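Local coordinates for beta-galactosidase/beta-glucuronidase (Faecalibacterium prausnitzii L2-6, PDB 6MVF), which binds flavin mononucleotide and, as a glycoside hydrolase family 2 enzyme, probably cleaves beta-glucuronides, at residues A[628-640]-A[645-657]. Sequence-based numbering, arbitrary orientation.
Sequences DVALDEGFNVLMA and VKDSITLEKVETE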
# COMPACT_ATOMS: atom_id res chain seq x y z
N ASP A 628 -38.29 3.26 33.09
CA ASP A 628 -39.47 2.41 32.96
C ASP A 628 -40.29 2.94 31.80
O ASP A 628 -40.77 4.08 31.85
CB ASP A 628 -40.29 2.38 34.24
CG ASP A 628 -39.90 1.25 35.16
OD1 ASP A 628 -40.05 0.07 34.73
OD2 ASP A 628 -39.42 1.53 36.29
N VAL A 629 -40.46 2.13 30.77
CA VAL A 629 -41.03 2.60 29.51
C VAL A 629 -42.31 1.82 29.22
O VAL A 629 -42.30 0.59 29.22
CB VAL A 629 -40.03 2.47 28.35
CG1 VAL A 629 -40.66 3.03 27.06
CG2 VAL A 629 -38.68 3.16 28.71
N ALA A 630 -43.40 2.55 28.99
CA ALA A 630 -44.64 1.97 28.46
C ALA A 630 -44.54 1.98 26.95
O ALA A 630 -44.84 2.98 26.29
CB ALA A 630 -45.86 2.75 28.93
N LEU A 631 -44.08 0.86 26.39
CA LEU A 631 -43.99 0.73 24.95
C LEU A 631 -45.37 0.90 24.32
O LEU A 631 -46.38 0.46 24.88
CB LEU A 631 -43.41 -0.64 24.59
CG LEU A 631 -41.99 -0.92 25.08
CD1 LEU A 631 -41.64 -2.35 24.76
CD2 LEU A 631 -40.96 0.03 24.45
N ASP A 632 -45.40 1.57 23.17
CA ASP A 632 -46.57 1.57 22.30
C ASP A 632 -46.78 0.19 21.70
O ASP A 632 -45.86 -0.62 21.59
CB ASP A 632 -46.41 2.58 21.18
CG ASP A 632 -46.37 3.99 21.67
OD1 ASP A 632 -46.80 4.22 22.82
OD2 ASP A 632 -45.91 4.87 20.89
N GLU A 633 -48.02 -0.08 21.31
CA GLU A 633 -48.31 -1.32 20.60
C GLU A 633 -47.55 -1.32 19.29
O GLU A 633 -47.44 -0.29 18.62
CB GLU A 633 -49.82 -1.45 20.36
CG GLU A 633 -50.41 -2.79 20.82
CD GLU A 633 -50.32 -3.01 22.33
OE1 GLU A 633 -50.28 -2.00 23.08
OE2 GLU A 633 -50.27 -4.18 22.78
N GLY A 634 -46.96 -2.46 18.95
CA GLY A 634 -46.16 -2.55 17.75
C GLY A 634 -44.70 -2.26 17.99
O GLY A 634 -44.16 -2.60 19.05
N PHE A 635 -44.06 -1.60 17.03
CA PHE A 635 -42.63 -1.33 17.09
C PHE A 635 -42.37 0.03 17.72
O PHE A 635 -43.17 0.96 17.60
CB PHE A 635 -42.01 -1.39 15.69
CG PHE A 635 -41.89 -2.78 15.17
CD1 PHE A 635 -40.94 -3.65 15.68
CD2 PHE A 635 -42.76 -3.25 14.18
CE1 PHE A 635 -40.83 -4.95 15.22
CE2 PHE A 635 -42.67 -4.54 13.71
CZ PHE A 635 -41.71 -5.40 14.23
N ASN A 636 -41.23 0.13 18.42
CA ASN A 636 -40.88 1.31 19.20
C ASN A 636 -39.46 1.72 18.89
O ASN A 636 -38.55 0.89 19.00
CB ASN A 636 -41.01 1.06 20.70
CG ASN A 636 -42.44 0.76 21.13
OD1 ASN A 636 -43.17 1.64 21.59
ND2 ASN A 636 -42.84 -0.49 20.98
N VAL A 637 -39.27 2.97 18.53
CA VAL A 637 -37.93 3.54 18.40
C VAL A 637 -37.51 4.05 19.78
O VAL A 637 -38.15 4.94 20.34
CB VAL A 637 -37.91 4.67 17.37
CG1 VAL A 637 -36.58 5.44 17.44
CG2 VAL A 637 -38.14 4.12 15.98
N LEU A 638 -36.43 3.49 20.33
CA LEU A 638 -35.85 3.97 21.57
C LEU A 638 -34.60 4.77 21.23
O LEU A 638 -33.67 4.25 20.60
CB LEU A 638 -35.53 2.84 22.54
CG LEU A 638 -36.67 2.18 23.35
CD1 LEU A 638 -37.35 3.18 24.24
CD2 LEU A 638 -37.68 1.54 22.44
N MET A 639 -34.61 6.05 21.59
CA MET A 639 -33.47 6.92 21.35
C MET A 639 -33.00 7.52 22.66
O MET A 639 -33.78 8.17 23.36
CB MET A 639 -33.82 8.03 20.35
CG MET A 639 -32.62 8.91 20.07
SD MET A 639 -32.93 10.14 18.82
CE MET A 639 -34.13 11.20 19.63
N ALA A 640 -31.73 7.30 22.99
CA ALA A 640 -31.11 7.87 24.17
C ALA A 640 -30.17 8.99 23.74
O ALA A 640 -29.30 8.78 22.89
CB ALA A 640 -30.38 6.81 24.99
N VAL A 645 -23.65 12.67 22.00
CA VAL A 645 -23.79 11.35 21.39
C VAL A 645 -25.23 10.90 21.57
O VAL A 645 -25.92 11.32 22.49
CB VAL A 645 -22.81 10.33 22.01
CG1 VAL A 645 -21.42 10.62 21.52
CG2 VAL A 645 -22.86 10.39 23.53
N LYS A 646 -25.68 10.05 20.65
CA LYS A 646 -27.02 9.51 20.69
C LYS A 646 -26.96 8.03 20.38
O LYS A 646 -26.01 7.53 19.78
CB LYS A 646 -27.95 10.23 19.70
CG LYS A 646 -28.15 11.68 20.03
CD LYS A 646 -28.97 12.41 18.98
CE LYS A 646 -29.10 13.87 19.38
NZ LYS A 646 -29.53 14.74 18.28
N ASP A 647 -27.99 7.31 20.83
CA ASP A 647 -28.15 5.91 20.47
C ASP A 647 -29.61 5.65 20.14
O ASP A 647 -30.50 6.35 20.61
CB ASP A 647 -27.67 4.97 21.59
CG ASP A 647 -27.50 3.53 21.10
OD1 ASP A 647 -27.41 3.30 19.85
OD2 ASP A 647 -27.48 2.62 21.96
N SER A 648 -29.84 4.63 19.31
CA SER A 648 -31.18 4.32 18.83
C SER A 648 -31.30 2.82 18.56
O SER A 648 -30.46 2.24 17.88
CB SER A 648 -31.51 5.11 17.56
OG SER A 648 -32.61 4.53 16.85
N ILE A 649 -32.35 2.21 19.11
CA ILE A 649 -32.68 0.83 18.81
C ILE A 649 -34.19 0.73 18.61
O ILE A 649 -34.95 1.66 18.89
CB ILE A 649 -32.21 -0.14 19.91
CG1 ILE A 649 -33.18 -0.15 21.08
CG2 ILE A 649 -30.80 0.23 20.39
CD1 ILE A 649 -32.72 -1.02 22.21
N THR A 650 -34.62 -0.41 18.08
CA THR A 650 -36.03 -0.67 17.87
C THR A 650 -36.44 -1.88 18.69
O THR A 650 -35.76 -2.92 18.66
CB THR A 650 -36.34 -0.90 16.39
OG1 THR A 650 -35.95 0.26 15.64
CG2 THR A 650 -37.83 -1.15 16.21
N LEU A 651 -37.52 -1.73 19.45
CA LEU A 651 -38.09 -2.80 20.25
C LEU A 651 -39.52 -3.04 19.78
O LEU A 651 -40.14 -2.17 19.15
CB LEU A 651 -38.06 -2.47 21.74
CG LEU A 651 -36.65 -2.38 22.37
CD1 LEU A 651 -36.72 -2.19 23.87
CD2 LEU A 651 -35.76 -3.59 22.03
N GLU A 652 -40.02 -4.25 20.05
CA GLU A 652 -41.39 -4.63 19.73
C GLU A 652 -42.11 -4.98 21.02
O GLU A 652 -41.66 -5.85 21.77
CB GLU A 652 -41.42 -5.81 18.76
CG GLU A 652 -42.82 -6.07 18.15
CD GLU A 652 -42.92 -7.37 17.34
OE1 GLU A 652 -41.92 -8.12 17.28
OE2 GLU A 652 -44.01 -7.65 16.77
N LYS A 653 -43.24 -4.32 21.27
CA LYS A 653 -44.16 -4.78 22.30
C LYS A 653 -44.86 -6.06 21.85
O LYS A 653 -45.35 -6.15 20.72
CB LYS A 653 -45.19 -3.71 22.64
CG LYS A 653 -46.02 -4.09 23.88
CD LYS A 653 -47.01 -3.02 24.30
CE LYS A 653 -47.88 -3.55 25.43
NZ LYS A 653 -48.59 -2.48 26.15
N VAL A 654 -44.89 -7.06 22.72
CA VAL A 654 -45.53 -8.33 22.44
C VAL A 654 -46.32 -8.77 23.67
O VAL A 654 -46.12 -8.27 24.78
CB VAL A 654 -44.52 -9.44 22.03
CG1 VAL A 654 -43.92 -9.13 20.69
CG2 VAL A 654 -43.43 -9.58 23.07
N GLU A 655 -47.25 -9.70 23.44
CA GLU A 655 -48.08 -10.19 24.53
C GLU A 655 -47.32 -11.19 25.39
O GLU A 655 -47.36 -11.12 26.62
CB GLU A 655 -49.37 -10.80 23.97
CG GLU A 655 -50.38 -11.21 25.02
CD GLU A 655 -50.93 -10.03 25.82
OE1 GLU A 655 -50.68 -8.86 25.45
OE2 GLU A 655 -51.64 -10.28 26.82
N THR A 656 -46.64 -12.14 24.76
CA THR A 656 -45.81 -13.10 25.47
C THR A 656 -44.49 -13.23 24.73
O THR A 656 -44.46 -13.37 23.50
CB THR A 656 -46.49 -14.47 25.58
OG1 THR A 656 -46.25 -15.24 24.39
CG2 THR A 656 -47.98 -14.32 25.76
N GLU A 657 -43.39 -13.20 25.48
CA GLU A 657 -42.08 -13.20 24.86
C GLU A 657 -41.78 -14.60 24.33
O GLU A 657 -42.31 -15.59 24.84
CB GLU A 657 -41.02 -12.76 25.86
CG GLU A 657 -41.21 -11.30 26.28
CD GLU A 657 -40.10 -10.77 27.15
OE1 GLU A 657 -39.08 -11.50 27.31
OE2 GLU A 657 -40.25 -9.63 27.68
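Phe635 and Glu652 face each other in a non-hydrogen-bonded antiparallel pair: Glu652 CG sits over one ring face, 4.1 Å from the Phe635 centroid in a CH-pi contact, and the carboxylate stacks on with its plane turned 23° from the ring. With CG anti to the backbone N (chi1 -168°) and the chain extended beyond it, Glu652 lays CG and its carboxylate along the ring. Its OE1 is held further out by Gln590 and by Arg229 of the second subunit. On the other face of the sheet Leu638 CD2 meets Leu651 CG at 4.1 Å, the two side chains crossing at about a right angle, while Leu638 CB touches Ile649 CG1.

Backbone bonds run in reciprocal pairs between Asn636 and Leu651, Leu638 and Ile649, and Ala640 and Asp647; beyond them Lys653 N bonds to Gly634 O. The stretched Lys653 side chain runs alongside the loop 631-634. Its CB lies 3.3 Å from Asp632 O, and its NZ ends in a long salt bridge, 3.5 Å from Glu633 OE1.

Asn636 also ties this loop, its amide gripping the Asp632 backbone twice: OD1 accepts from Asp632 N at 2.7 Å, and ND2 gives a 3.1 Å bond to Asp632 O, which lies nearly in the amide plane. Replacing Asn636 with an alanine removes both bonds, and is likely to leave Asp632 N and O without these mates and the loop less firmly set against Lys653.

Ser648 and Thr650 turn their hydroxyls to Tyr239 O and Ser237 O of the second subunit, whose strand pairs in parallel with Ile649 and Thr650. The principle illustrated is the antiparallel beta hairpin, 635-641 with 646-654, within a beta domain near the end of the modelled chain whose sheet continues across a subunit interface.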